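Local atomic coordinates of acyl-CoA dehydrogenase (Geobacillus kaustophilus, PDB entry 2PG0), a protein that probably catalyses the FAD-dependent dehydrogenation of carrier-bound acyl chains, introducing a double bond between their alpha and beta carbons. Residues N34-R39 and S86-I91; K27-H32 and E82-S87; F264-Q269 and Y353-R358. One frame throughout, in Å; residues are numbered along the deposited sequence.

Interaction 1. Residues N34-R39 and S86-I91; sequences NDWEKR and SSLVGI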
ATOM      1  N   ASN A  34      -8.623 -30.985 -12.984  1.00 17.44           N
ATOM      2  CA  ASN A  34      -7.596 -30.654 -13.981  1.00 18.61           C
ATOM      3  C   ASN A  34      -7.990 -31.060 -15.405  1.00 18.63           C
ATOM      4  O   ASN A  34      -7.707 -30.335 -16.366  1.00 18.34           O
ATOM      5  CB  ASN A  34      -6.237 -31.261 -13.593  1.00 19.41           C
ATOM      6  CG  ASN A  34      -5.640 -30.628 -12.331  1.00 21.93           C
ATOM      7  OD1 ASN A  34      -6.215 -29.712 -11.740  1.00 25.96           O
ATOM      8  ND2 ASN A  34      -4.477 -31.123 -11.916  1.00 26.24           N
ATOM      9  N   ASP A  35      -8.656 -32.211 -15.529  1.00 18.51           N
ATOM     10  CA  ASP A  35      -9.193 -32.675 -16.815  1.00 19.19           C
ATOM     11  C   ASP A  35     -10.288 -31.751 -17.349  1.00 18.42           C
ATOM     12  O   ASP A  35     -10.366 -31.491 -18.554  1.00 17.94           O
ATOM     13  CB  ASP A  35      -9.749 -34.093 -16.683  1.00 20.11           C
ATOM     14  CG  ASP A  35      -8.665 -35.147 -16.671  1.00 23.46           C
ATOM     15  OD1 ASP A  35      -7.497 -34.812 -16.974  1.00 27.81           O
ATOM     16  OD2 ASP A  35      -8.988 -36.324 -16.369  1.00 28.61           O
ATOM     17  N   TRP A  36     -11.130 -31.262 -16.447  1.00 17.65           N
ATOM     18  CA  TRP A  36     -12.196 -30.348 -16.824  1.00 17.45           C
ATOM     19  C   TRP A  36     -11.617 -29.056 -17.398  1.00 17.12           C
ATOM     20  O   TRP A  36     -12.121 -28.522 -18.385  1.00 16.73           O
ATOM     21  CB  TRP A  36     -13.056 -30.010 -15.619  1.00 17.36           C
ATOM     22  CG  TRP A  36     -13.819 -31.146 -15.029  1.00 17.82           C
ATOM     23  CD1 TRP A  36     -14.060 -32.376 -15.585  1.00 17.53           C
ATOM     24  CD2 TRP A  36     -14.483 -31.136 -13.765  1.00 17.84           C
ATOM     25  NE1 TRP A  36     -14.823 -33.141 -14.725  1.00 17.94           N
ATOM     26  CE2 TRP A  36     -15.104 -32.399 -13.606  1.00 18.68           C
ATOM     27  CE3 TRP A  36     -14.616 -30.181 -12.747  1.00 18.24           C
ATOM     28  CZ2 TRP A  36     -15.844 -32.728 -12.467  1.00 18.42           C
ATOM     29  CZ3 TRP A  36     -15.353 -30.511 -11.617  1.00 18.62           C
ATOM     30  CH2 TRP A  36     -15.956 -31.773 -11.488  1.00 18.03           C
ATOM     31  N   GLU A  37     -10.553 -28.564 -16.772  1.00 17.15           N
ATOM     32  CA  GLU A  37      -9.884 -27.362 -17.255  1.00 17.68           C
ATOM     33  C   GLU A  37      -9.314 -27.554 -18.653  1.00 18.24           C
ATOM     34  O   GLU A  37      -9.431 -26.667 -19.504  1.00 18.10           O
ATOM     35  CB  GLU A  37      -8.794 -26.935 -16.287  1.00 17.68           C
ATOM     36  CG  GLU A  37      -9.344 -26.424 -14.989  1.00 18.13           C
ATOM     37  CD  GLU A  37      -8.318 -25.634 -14.249  1.00 21.34           C
ATOM     38  OE1 GLU A  37      -7.299 -26.236 -13.840  1.00 22.27           O
ATOM     39  OE2 GLU A  37      -8.523 -24.407 -14.101  1.00 21.40           O
ATOM     40  N   LYS A  38      -8.715 -28.720 -18.882  1.00 19.03           N
ATOM     41  CA  LYS A  38      -8.184 -29.089 -20.194  1.00 19.99           C
ATOM     42  C   LYS A  38      -9.261 -29.099 -21.272  1.00 20.17           C
ATOM     43  O   LYS A  38      -9.031 -28.622 -22.384  1.00 20.50           O
ATOM     44  CB  LYS A  38      -7.523 -30.465 -20.133  1.00 20.40           C
ATOM     45  CG  LYS A  38      -6.193 -30.501 -19.422  1.00 23.17           C
ATOM     46  CD  LYS A  38      -5.667 -31.927 -19.422  1.00 27.77           C
ATOM     47  CE  LYS A  38      -4.293 -32.023 -18.795  1.00 29.86           C
ATOM     48  NZ  LYS A  38      -3.790 -33.425 -18.893  1.00 32.81           N
ATOM     49  N   ARG A  39     -10.429 -29.645 -20.939  1.00 20.35           N
ATOM     50  CA  ARG A  39     -11.557 -29.723 -21.872  1.00 20.78           C
ATOM     51  C   ARG A  39     -12.252 -28.371 -22.050  1.00 19.89           C
ATOM     52  O   ARG A  39     -12.859 -28.124 -23.088  1.00 19.62           O
ATOM     53  CB  ARG A  39     -12.574 -30.781 -21.425  1.00 21.47           C
ATOM     54  CG  ARG A  39     -12.012 -32.200 -21.306  1.00 24.96           C
ATOM     55  CD  ARG A  39     -11.991 -32.936 -22.638  1.00 31.93           C
ATOM     56  NE  ARG A  39     -13.324 -33.416 -23.008  1.00 37.49           N
ATOM     57  CZ  ARG A  39     -13.856 -34.567 -22.598  1.00 39.81           C
ATOM     58  NH1 ARG A  39     -13.176 -35.378 -21.792  1.00 41.35           N
ATOM     59  NH2 ARG A  39     -15.079 -34.908 -22.993  1.00 41.05           N
ATOM     60  N   SER A  86     -12.380 -22.390  -8.651  1.00 11.57           N
ATOM     61  CA  SER A  86     -13.268 -21.308  -9.069  1.00 11.87           C
ATOM     62  C   SER A  86     -14.087 -21.626 -10.317  1.00 11.85           C
ATOM     63  O   SER A  86     -15.092 -20.972 -10.573  1.00 12.41           O
ATOM     64  CB  SER A  86     -12.447 -20.029  -9.307  1.00 11.75           C
ATOM     65  OG  SER A  86     -11.734 -19.670  -8.142  1.00 13.25           O
ATOM     66  N   SER A  87     -13.671 -22.618 -11.103  1.00 12.36           N
ATOM     67  CA  SER A  87     -14.451 -23.002 -12.285  1.00 12.58           C
ATOM     68  C   SER A  87     -15.809 -23.590 -11.922  1.00 12.44           C
ATOM     69  O   SER A  87     -16.677 -23.731 -12.779  1.00 13.44           O
ATOM     70  CB  SER A  87     -13.665 -23.948 -13.197  1.00 12.64           C
ATOM     71  OG  SER A  87     -12.643 -23.248 -13.895  1.00 13.16           O
ATOM     72  N   LEU A  88     -15.991 -23.912 -10.646  1.00 12.52           N
ATOM     73  CA  LEU A  88     -17.263 -24.440 -10.157  1.00 12.59           C
ATOM     74  C   LEU A  88     -18.297 -23.367  -9.778  1.00 12.97           C
ATOM     75  O   LEU A  88     -19.389 -23.695  -9.287  1.00 13.07           O
ATOM     76  CB  LEU A  88     -17.006 -25.403  -8.999  1.00 12.01           C
ATOM     77  CG  LEU A  88     -16.516 -26.766  -9.507  1.00 12.18           C
ATOM     78  CD1 LEU A  88     -15.767 -27.496  -8.409  1.00 12.14           C
ATOM     79  CD2 LEU A  88     -17.661 -27.625 -10.062  1.00 11.67           C
ATOM     80  N   VAL A  89     -17.963 -22.098 -10.032  1.00 12.91           N
ATOM     81  CA  VAL A  89     -18.858 -20.973  -9.700  1.00 13.59           C
ATOM     82  C   VAL A  89     -20.220 -21.033 -10.378  1.00 13.27           C
ATOM     83  O   VAL A  89     -21.172 -20.412  -9.905  1.00 13.64           O
ATOM     84  CB  VAL A  89     -18.229 -19.589 -10.012  1.00 13.80           C
ATOM     85  CG1 VAL A  89     -17.082 -19.296  -9.044  1.00 15.47           C
ATOM     86  CG2 VAL A  89     -17.813 -19.474 -11.491  1.00 13.70           C
ATOM     87  N   GLY A  90     -20.299 -21.766 -11.488  1.00 13.14           N
ATOM     88  CA  GLY A  90     -21.555 -21.937 -12.226  1.00 13.23           C
ATOM     89  C   GLY A  90     -22.635 -22.623 -11.413  1.00 13.52           C
ATOM     90  O   GLY A  90     -23.827 -22.394 -11.639  1.00 13.04           O
ATOM     91  N   ILE A  91     -22.221 -23.455 -10.456  1.00 13.97           N
ATOM     92  CA  ILE A  91     -23.181 -24.116  -9.562  1.00 14.35           C
ATOM     93  C   ILE A  91     -23.818 -23.125  -8.590  1.00 14.14           C
ATOM     94  O   ILE A  91     -25.046 -23.075  -8.477  1.00 13.40           O
ATOM     95  CB  ILE A  91     -22.561 -25.317  -8.825  1.00 15.17           C
ATOM     96  CG1 ILE A  91     -22.254 -26.420  -9.835  1.00 16.62           C
ATOM     97  CG2 ILE A  91     -23.517 -25.828  -7.729  1.00 15.49           C
ATOM     98  CD1 ILE A  91     -21.233 -27.412  -9.384  1.00 20.79           C
TER
HETATM   99  O   HOH W   1     -10.174 -22.988 -12.496  1.00 15.82           O
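Trp36 and Leu88 supply the apolar part of this contact, and Ser87 with Glu37 supplies a polar part through water. The indole reaches across with the far corner of its six-membered ring: Trp36 CZ3 stands 4.0 Å from Leu88 CD2, a van der Waals distance. The methyl approaches the ring obliquely. The first torsion of Trp36 (chi1 -65°) sets CG beside the backbone N, and this carries the ring system out from its helix towards 86-91. Leu88 makes the same choice at chi1 (-78°), and its CD2 branch is the one that meets the indole. Both segments belong to the N-terminal helical domain of the acyl-CoA dehydrogenase fold; helix 33-39 here meets the 3-10 turn 86-88 that leads into helix 89-105. Phe46 of helix 44-52 is common to the apolar pair, meeting Trp36 ring edge to face and packing on Leu88. Beside this apolar pair, Glu37 OE2 and Ser87 OG are 4.3 Å apart, too far for a direct bond. One water bridges them: it donates to Glu37 OE2 at 2.7 Å and lies 2.8 Å from Ser87 OG. That hydroxyl is also hydrogen-bonded to the backbone N of Ala212, which limits rotation of the side chain, while the backbone N of the buried serine has its own partner in Tyr33 OH. The side chain of Ser87 is about 9 Å from a bound FAD, nearest atoms.

Interaction 2. Residues K27-H32 and E82-S87; sequences KEAYPH and EKVGSS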
ATOM      1  N   LYS A  27     -14.500 -37.571  -4.353  1.00 16.29           N
ATOM      2  CA  LYS A  27     -14.603 -38.561  -5.425  1.00 16.88           C
ATOM      3  C   LYS A  27     -14.878 -37.934  -6.799  1.00 16.53           C
ATOM      4  O   LYS A  27     -14.238 -38.299  -7.788  1.00 16.27           O
ATOM      5  CB  LYS A  27     -15.690 -39.584  -5.100  1.00 16.28           C
ATOM      6  CG  LYS A  27     -15.888 -40.637  -6.195  1.00 17.18           C
ATOM      7  CD  LYS A  27     -16.874 -41.720  -5.792  1.00 17.35           C
ATOM      8  CE  LYS A  27     -18.306 -41.202  -5.716  1.00 17.81           C
ATOM      9  NZ  LYS A  27     -19.237 -42.278  -5.249  1.00 17.46           N
ATOM     10  N   GLU A  28     -15.830 -36.999  -6.845  1.00 16.30           N
ATOM     11  CA  GLU A  28     -16.396 -36.509  -8.108  1.00 16.37           C
ATOM     12  C   GLU A  28     -15.769 -35.244  -8.695  1.00 16.38           C
ATOM     13  O   GLU A  28     -15.932 -34.978  -9.894  1.00 16.30           O
ATOM     14  CB  GLU A  28     -17.906 -36.283  -7.970  1.00 16.86           C
ATOM     15  CG  GLU A  28     -18.718 -37.526  -7.628  1.00 16.61           C
ATOM     16  CD  GLU A  28     -18.845 -38.510  -8.787  1.00 19.78           C
ATOM     17  OE1 GLU A  28     -18.279 -38.263  -9.871  1.00 21.01           O
ATOM     18  OE2 GLU A  28     -19.531 -39.536  -8.612  1.00 19.33           O
ATOM     19  N   ALA A  29     -15.060 -34.481  -7.873  1.00 15.81           N
ATOM     20  CA  ALA A  29     -14.587 -33.157  -8.300  1.00 15.97           C
ATOM     21  C   ALA A  29     -13.077 -32.982  -8.212  1.00 16.12           C
ATOM     22  O   ALA A  29     -12.423 -32.663  -9.213  1.00 16.29           O
ATOM     23  CB  ALA A  29     -15.313 -32.058  -7.515  1.00 15.85           C
ATOM     24  N   TYR A  30     -12.521 -33.184  -7.017  1.00 15.83           N
ATOM     25  CA  TYR A  30     -11.092 -32.967  -6.793  1.00 16.02           C
ATOM     26  C   TYR A  30     -10.188 -33.699  -7.807  1.00 16.59           C
ATOM     27  O   TYR A  30      -9.288 -33.082  -8.390  1.00 16.09           O
ATOM     28  CB  TYR A  30     -10.703 -33.335  -5.353  1.00 15.66           C
ATOM     29  CG  TYR A  30     -11.003 -32.276  -4.317  1.00 15.48           C
ATOM     30  CD1 TYR A  30     -12.125 -32.379  -3.488  1.00 13.91           C
ATOM     31  CD2 TYR A  30     -10.158 -31.181  -4.151  1.00 14.34           C
ATOM     32  CE1 TYR A  30     -12.391 -31.420  -2.520  1.00 15.69           C
ATOM     33  CE2 TYR A  30     -10.422 -30.211  -3.193  1.00 15.35           C
ATOM     34  CZ  TYR A  30     -11.541 -30.337  -2.383  1.00 15.29           C
ATOM     35  OH  TYR A  30     -11.810 -29.394  -1.427  1.00 16.03           O
ATOM     36  N   PRO A  31     -10.427 -35.010  -8.028  1.00 17.33           N
ATOM     37  CA  PRO A  31      -9.508 -35.707  -8.934  1.00 18.20           C
ATOM     38  C   PRO A  31      -9.735 -35.418 -10.417  1.00 18.39           C
ATOM     39  O   PRO A  31      -8.842 -35.702 -11.228  1.00 19.78           O
ATOM     40  CB  PRO A  31      -9.786 -37.192  -8.660  1.00 17.96           C
ATOM     41  CG  PRO A  31     -10.787 -37.250  -7.527  1.00 18.66           C
ATOM     42  CD  PRO A  31     -11.461 -35.919  -7.498  1.00 17.88           C
ATOM     43  N   HIS A  32     -10.911 -34.891 -10.758  1.00 18.42           N
ATOM     44  CA  HIS A  32     -11.331 -34.632 -12.149  1.00 18.25           C
ATOM     45  C   HIS A  32     -11.068 -33.187 -12.595  1.00 17.48           C
ATOM     46  O   HIS A  32     -11.143 -32.882 -13.789  1.00 16.67           O
ATOM     47  CB  HIS A  32     -12.841 -34.841 -12.306  1.00 19.29           C
ATOM     48  CG  HIS A  32     -13.315 -36.238 -12.053  1.00 21.97           C
ATOM     49  ND1 HIS A  32     -13.720 -37.078 -13.069  1.00 25.10           N
ATOM     50  CD2 HIS A  32     -13.497 -36.926 -10.900  1.00 23.70           C
ATOM     51  CE1 HIS A  32     -14.118 -38.228 -12.553  1.00 25.73           C
ATOM     52  NE2 HIS A  32     -13.980 -38.167 -11.239  1.00 24.86           N
ATOM     53  N   GLU A  82     -15.561 -23.992  -4.006  1.00 11.69           N
ATOM     54  CA  GLU A  82     -14.388 -23.132  -4.205  1.00 12.08           C
ATOM     55  C   GLU A  82     -13.113 -23.824  -3.734  1.00 11.91           C
ATOM     56  O   GLU A  82     -12.054 -23.669  -4.344  1.00 11.02           O
ATOM     57  CB  GLU A  82     -14.561 -21.769  -3.526  1.00 12.34           C
ATOM     58  CG  GLU A  82     -13.442 -20.744  -3.843  1.00 14.02           C
ATOM     59  CD  GLU A  82     -13.377 -20.345  -5.327  1.00 15.92           C
ATOM     60  OE1 GLU A  82     -14.422 -20.335  -6.017  1.00 17.92           O
ATOM     61  OE2 GLU A  82     -12.271 -20.021  -5.807  1.00 18.50           O
ATOM     62  N   LYS A  83     -13.222 -24.610  -2.666  1.00 11.78           N
ATOM     63  CA  LYS A  83     -12.090 -25.402  -2.200  1.00 12.01           C
ATOM     64  C   LYS A  83     -11.565 -26.333  -3.291  1.00 11.78           C
ATOM     65  O   LYS A  83     -10.368 -26.614  -3.347  1.00 11.51           O
ATOM     66  CB  LYS A  83     -12.447 -26.168  -0.925  1.00 12.37           C
ATOM     67  CG  LYS A  83     -12.536 -25.250   0.294  1.00 13.35           C
ATOM     68  CD  LYS A  83     -12.955 -25.996   1.543  1.00 14.83           C
ATOM     69  CE  LYS A  83     -13.347 -25.031   2.648  1.00 17.09           C
ATOM     70  NZ  LYS A  83     -13.695 -25.777   3.903  1.00 17.13           N
ATOM     71  N   VAL A  84     -12.465 -26.797  -4.160  1.00 11.35           N
ATOM     72  CA  VAL A  84     -12.055 -27.524  -5.362  1.00 11.48           C
ATOM     73  C   VAL A  84     -11.459 -26.529  -6.370  1.00 11.39           C
ATOM     74  O   VAL A  84     -10.281 -26.619  -6.717  1.00 11.78           O
ATOM     75  CB  VAL A  84     -13.213 -28.333  -6.001  1.00 11.61           C
ATOM     76  CG1 VAL A  84     -12.711 -29.146  -7.209  1.00 11.38           C
ATOM     77  CG2 VAL A  84     -13.880 -29.259  -4.958  1.00 10.95           C
ATOM     78  N   GLY A  85     -12.273 -25.579  -6.822  1.00 11.81           N
ATOM     79  CA  GLY A  85     -11.772 -24.528  -7.725  1.00 11.60           C
ATOM     80  C   GLY A  85     -12.833 -23.562  -8.208  1.00 11.30           C
ATOM     81  O   GLY A  85     -14.025 -23.876  -8.206  1.00 11.43           O
ATOM     82  N   SER A  86     -12.380 -22.390  -8.651  1.00 11.57           N
ATOM     83  CA  SER A  86     -13.268 -21.308  -9.069  1.00 11.87           C
ATOM     84  C   SER A  86     -14.087 -21.626 -10.317  1.00 11.85           C
ATOM     85  O   SER A  86     -15.092 -20.972 -10.573  1.00 12.41           O
ATOM     86  CB  SER A  86     -12.447 -20.029  -9.307  1.00 11.75           C
ATOM     87  OG  SER A  86     -11.734 -19.670  -8.142  1.00 13.25           O
ATOM     88  N   SER A  87     -13.671 -22.618 -11.103  1.00 12.36           N
ATOM     89  CA  SER A  87     -14.451 -23.002 -12.285  1.00 12.58           C
ATOM     90  C   SER A  87     -15.809 -23.590 -11.922  1.00 12.44           C
ATOM     91  O   SER A  87     -16.677 -23.731 -12.779  1.00 13.44           O
ATOM     92  CB  SER A  87     -13.665 -23.948 -13.197  1.00 12.64           C
ATOM     93  OG  SER A  87     -12.643 -23.248 -13.895  1.00 13.16           O
TER
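Tyr30 lays its ring against Val84 and brings its hydroxyl against CB of Lys83. From CB, a chi1 of -81° places CG beside the backbone N, and the ring then extends towards the end of helix 71-84. Along one side, CD1 comes within 3.9 Å of Val84 CG2, and CE1 is closer to the same methyl at 3.6 Å. The methyl sits over the ring face, with Val84 CG2 3.7 Å from the centroid of the Tyr30 ring and 16° off the normal: a CH-pi contact, slightly offset towards the rim. This joins two helix ends of the N-terminal helical domain, where helix 12-28 has ended, Ala29 being the first residue beyond it, and 71-84 finishes before Gly85. At the CE2 corner, Lys83 O lies 3.6 Å from CE2, on the same side of the ring plane as the methyl. CZ is again 3.6 Å from Val84 CG2. At the tip, OH rests 3.3 Å from Lys83 CB, whose extended chain carries its ammonium on to a salt bridge with Glu80. The second branch of Val84 faces the neighbouring residue: CG1, anti to the backbone N (chi1 -177°), packs 3.9 Å from Ala29 CB, and Leu25 of helix 12-28 touches both Tyr30 and Val84.

Interaction 3. Residues F264-Q269 and Y353-R358; sequences FSLTKQ and YEIARR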
ATOM      1  N   PHE A 264      -3.711 -19.252   1.341  1.00 11.58           N
ATOM      2  CA  PHE A 264      -2.904 -19.114   2.553  1.00 12.35           C
ATOM      3  C   PHE A 264      -2.399 -20.481   3.023  1.00 12.29           C
ATOM      4  O   PHE A 264      -1.215 -20.646   3.330  1.00 11.57           O
ATOM      5  CB  PHE A 264      -3.701 -18.411   3.658  1.00 12.88           C
ATOM      6  CG  PHE A 264      -2.968 -18.316   4.964  1.00 13.87           C
ATOM      7  CD1 PHE A 264      -2.057 -17.296   5.185  1.00 13.75           C
ATOM      8  CD2 PHE A 264      -3.178 -19.264   5.968  1.00 15.22           C
ATOM      9  CE1 PHE A 264      -1.368 -17.208   6.395  1.00 15.98           C
ATOM     10  CE2 PHE A 264      -2.488 -19.188   7.183  1.00 16.40           C
ATOM     11  CZ  PHE A 264      -1.587 -18.156   7.394  1.00 15.45           C
ATOM     12  N   SER A 265      -3.303 -21.457   3.057  1.00 12.94           N
ATOM     13  CA  SER A 265      -2.954 -22.815   3.482  1.00 13.91           C
ATOM     14  C   SER A 265      -1.879 -23.421   2.576  1.00 13.81           C
ATOM     15  O   SER A 265      -0.922 -24.024   3.061  1.00 13.93           O
ATOM     16  CB  SER A 265      -4.194 -23.710   3.528  1.00 14.41           C
ATOM     17  OG  SER A 265      -3.831 -25.015   3.963  1.00 17.37           O
ATOM     18  N   LEU A 266      -2.033 -23.243   1.268  1.00 13.40           N
ATOM     19  CA  LEU A 266      -1.014 -23.674   0.305  1.00 13.71           C
ATOM     20  C   LEU A 266       0.361 -23.077   0.599  1.00 13.71           C
ATOM     21  O   LEU A 266       1.371 -23.784   0.573  1.00 13.76           O
ATOM     22  CB  LEU A 266      -1.430 -23.294  -1.116  1.00 13.80           C
ATOM     23  CG  LEU A 266      -2.513 -24.149  -1.764  1.00 14.50           C
ATOM     24  CD1 LEU A 266      -2.895 -23.500  -3.087  1.00 14.40           C
ATOM     25  CD2 LEU A 266      -2.025 -25.575  -1.975  1.00 14.48           C
ATOM     26  N   THR A 267       0.389 -21.773   0.872  1.00 13.40           N
ATOM     27  CA  THR A 267       1.645 -21.048   1.065  1.00 13.33           C
ATOM     28  C   THR A 267       2.304 -21.450   2.380  1.00 13.42           C
ATOM     29  O   THR A 267       3.513 -21.704   2.425  1.00 13.22           O
ATOM     30  CB  THR A 267       1.413 -19.522   1.052  1.00 13.48           C
ATOM     31  OG1 THR A 267       0.739 -19.168  -0.157  1.00 13.63           O
ATOM     32  CG2 THR A 267       2.731 -18.766   1.131  1.00 13.09           C
ATOM     33  N   LYS A 268       1.503 -21.521   3.436  1.00 13.77           N
ATOM     34  CA  LYS A 268       2.024 -21.877   4.756  1.00 14.89           C
ATOM     35  C   LYS A 268       2.668 -23.256   4.704  1.00 14.98           C
ATOM     36  O   LYS A 268       3.793 -23.443   5.189  1.00 14.98           O
ATOM     37  CB  LYS A 268       0.915 -21.847   5.805  1.00 15.02           C
ATOM     38  CG  LYS A 268       1.400 -22.128   7.226  1.00 18.13           C
ATOM     39  CD  LYS A 268       0.337 -21.761   8.258  1.00 22.86           C
ATOM     40  CE  LYS A 268      -0.872 -22.685   8.181  1.00 26.12           C
ATOM     41  NZ  LYS A 268      -2.068 -22.134   8.913  1.00 29.65           N
ATOM     42  N   GLN A 269       1.958 -24.210   4.103  1.00 15.10           N
ATOM     43  CA  GLN A 269       2.472 -25.572   3.981  1.00 15.91           C
ATOM     44  C   GLN A 269       3.740 -25.621   3.141  1.00 15.39           C
ATOM     45  O   GLN A 269       4.690 -26.325   3.493  1.00 15.22           O
ATOM     46  CB  GLN A 269       1.398 -26.527   3.448  1.00 16.37           C
ATOM     47  CG  GLN A 269       0.308 -26.845   4.499  1.00 20.12           C
ATOM     48  CD  GLN A 269       0.875 -27.102   5.910  1.00 24.70           C
ATOM     49  OE1 GLN A 269       1.713 -27.995   6.109  1.00 27.70           O
ATOM     50  NE2 GLN A 269       0.414 -26.319   6.892  1.00 25.47           N
ATOM     51  N   TYR A 353       2.042 -26.705 -10.096  1.00 17.23           N
ATOM     52  CA  TYR A 353       1.683 -26.303  -8.735  1.00 16.48           C
ATOM     53  C   TYR A 353       0.314 -25.627  -8.710  1.00 16.48           C
ATOM     54  O   TYR A 353       0.035 -24.743  -9.530  1.00 16.03           O
ATOM     55  CB  TYR A 353       2.755 -25.388  -8.129  1.00 16.73           C
ATOM     56  CG  TYR A 353       3.974 -26.144  -7.626  1.00 16.97           C
ATOM     57  CD1 TYR A 353       4.863 -26.744  -8.520  1.00 17.37           C
ATOM     58  CD2 TYR A 353       4.234 -26.261  -6.260  1.00 17.13           C
ATOM     59  CE1 TYR A 353       5.974 -27.434  -8.072  1.00 17.72           C
ATOM     60  CE2 TYR A 353       5.346 -26.960  -5.801  1.00 17.62           C
ATOM     61  CZ  TYR A 353       6.209 -27.543  -6.714  1.00 17.71           C
ATOM     62  OH  TYR A 353       7.322 -28.234  -6.275  1.00 18.01           O
ATOM     63  N   GLU A 354      -0.530 -26.047  -7.766  1.00 15.73           N
ATOM     64  CA  GLU A 354      -1.913 -25.559  -7.664  1.00 15.58           C
ATOM     65  C   GLU A 354      -2.023 -24.035  -7.528  1.00 14.99           C
ATOM     66  O   GLU A 354      -2.970 -23.429  -8.043  1.00 14.91           O
ATOM     67  CB  GLU A 354      -2.616 -26.231  -6.489  1.00 15.77           C
ATOM     68  CG  GLU A 354      -4.098 -25.949  -6.400  1.00 16.35           C
ATOM     69  CD  GLU A 354      -4.725 -26.584  -5.180  1.00 17.38           C
ATOM     70  OE1 GLU A 354      -4.507 -27.798  -4.956  1.00 17.61           O
ATOM     71  OE2 GLU A 354      -5.426 -25.873  -4.444  1.00 15.83           O
ATOM     72  N   ILE A 355      -1.066 -23.423  -6.831  1.00 14.93           N
ATOM     73  CA  ILE A 355      -1.080 -21.965  -6.644  1.00 14.77           C
ATOM     74  C   ILE A 355      -1.126 -21.169  -7.953  1.00 14.34           C
ATOM     75  O   ILE A 355      -1.730 -20.097  -7.991  1.00 14.56           O
ATOM     76  CB  ILE A 355       0.057 -21.450  -5.706  1.00 15.04           C
ATOM     77  CG1 ILE A 355      -0.249 -20.028  -5.216  1.00 14.87           C
ATOM     78  CG2 ILE A 355       1.427 -21.523  -6.371  1.00 15.28           C
ATOM     79  CD1 ILE A 355      -1.571 -19.920  -4.446  1.00 16.02           C
ATOM     80  N   ALA A 356      -0.509 -21.691  -9.015  1.00 14.02           N
ATOM     81  CA  ALA A 356      -0.516 -21.012 -10.317  1.00 13.39           C
ATOM     82  C   ALA A 356      -1.952 -20.781 -10.798  1.00 12.95           C
ATOM     83  O   ALA A 356      -2.319 -19.670 -11.209  1.00 12.34           O
ATOM     84  CB  ALA A 356       0.279 -21.809 -11.346  1.00 13.66           C
ATOM     85  N   ARG A 357      -2.753 -21.843 -10.738  1.00 12.52           N
ATOM     86  CA  ARG A 357      -4.155 -21.808 -11.147  1.00 12.15           C
ATOM     87  C   ARG A 357      -4.993 -20.897 -10.244  1.00 11.62           C
ATOM     88  O   ARG A 357      -5.803 -20.102 -10.732  1.00 10.89           O
ATOM     89  CB  ARG A 357      -4.696 -23.225 -11.108  1.00 12.75           C
ATOM     90  CG  ARG A 357      -6.097 -23.414 -11.543  1.00 14.58           C
ATOM     91  CD  ARG A 357      -6.522 -24.737 -10.936  1.00 20.52           C
ATOM     92  NE  ARG A 357      -7.325 -24.478  -9.778  1.00 21.04           N
ATOM     93  CZ  ARG A 357      -7.621 -25.336  -8.810  1.00 18.36           C
ATOM     94  NH1 ARG A 357      -7.138 -26.584  -8.776  1.00 18.55           N
ATOM     95  NH2 ARG A 357      -8.417 -24.903  -7.857  1.00 15.77           N
ATOM     96  N   ARG A 358      -4.789 -21.008  -8.929  1.00 11.38           N
ATOM     97  CA  ARG A 358      -5.484 -20.149  -7.965  1.00 11.32           C
ATOM     98  C   ARG A 358      -5.195 -18.676  -8.271  1.00 11.08           C
ATOM     99  O   ARG A 358      -6.103 -17.846  -8.247  1.00 10.92           O
ATOM    100  CB  ARG A 358      -5.072 -20.488  -6.527  1.00 11.05           C
ATOM    101  CG  ARG A 358      -5.306 -21.957  -6.124  1.00 12.62           C
ATOM    102  CD  ARG A 358      -6.728 -22.196  -5.685  1.00 14.33           C
ATOM    103  NE  ARG A 358      -6.940 -23.572  -5.223  1.00 14.11           N
ATOM    104  CZ  ARG A 358      -8.129 -24.096  -4.940  1.00 14.35           C
ATOM    105  NH1 ARG A 358      -9.243 -23.370  -5.070  1.00 12.06           N
ATOM    106  NH2 ARG A 358      -8.206 -25.361  -4.532  1.00 13.98           N
TER
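In the C-terminal helical domain, Leu266 of the long helix 237-273 projects onto the start of helix 354-361, meeting Glu354, Ile355 and Arg358. The two segment axes run roughly antiparallel, at 150°, and come no closer than 10.7 Å, so side chains bridge the gap. One methyl does the touching: Leu266 CD1 lies 3.7 Å from Glu354 OE2 and 4.1 Å from Ile355 CD1, and it reaches the aliphatic CG of Arg358 at 4.2 Å. Leucine and glutamate cross at about a right angle, whereas Leu266 and Ile355 slide past one another. Glu354 holds CG anti to its backbone N (chi1 -172°) with the chain extended beyond, and its OE2 takes a salt bridge from Arg358 one turn on, NH2 donating at 2.8 Å and NE at 2.9 Å. This grip is side-on, with OE2 in the guanidinium plane; NE arrives on the anti side of the carboxylate and NH2 from above its plane, both from the same face. With an alanine at Glu354, Arg358 would probably be left without its charge partner in the helix, NE losing this acceptor, and a gap would open beside the Leu266 methyl. Phe264 also packs on Leu383 of a second subunit. Helices 285-313 and 319-343 flank helix 237-273, covering Phe264 and Thr267 respectively, as in the helical bundle that forms the C-terminal domain of acyl-CoA dehydrogenases.

Interactions 1 and 2 are neighbours in the N-terminal domain, their centres 8 Å apart; they share Ser86 and Ser87, and Trp36 CH2 packs 3.7 Å from Ala29 CA. Interaction 3 belongs to the C-terminal domain, yet its helix 354-361 reaches both. Hydrogen bonds of 2.8 Å run from Arg358 NH2 to Lys83 O and from Arg357 NH2 to Val84 O, at the C-terminal end of helix 71-84, where the positive charge probably complements the negative end of the helix dipole. Arg357 CD also lies 3.4 Å from Glu37 OE1 of interaction 1. Ser87 stands about 9 Å and Ile355 about 11 Å from a bound FAD (nearest side-chain atoms), whereas interaction 2 lies away from the FAD site.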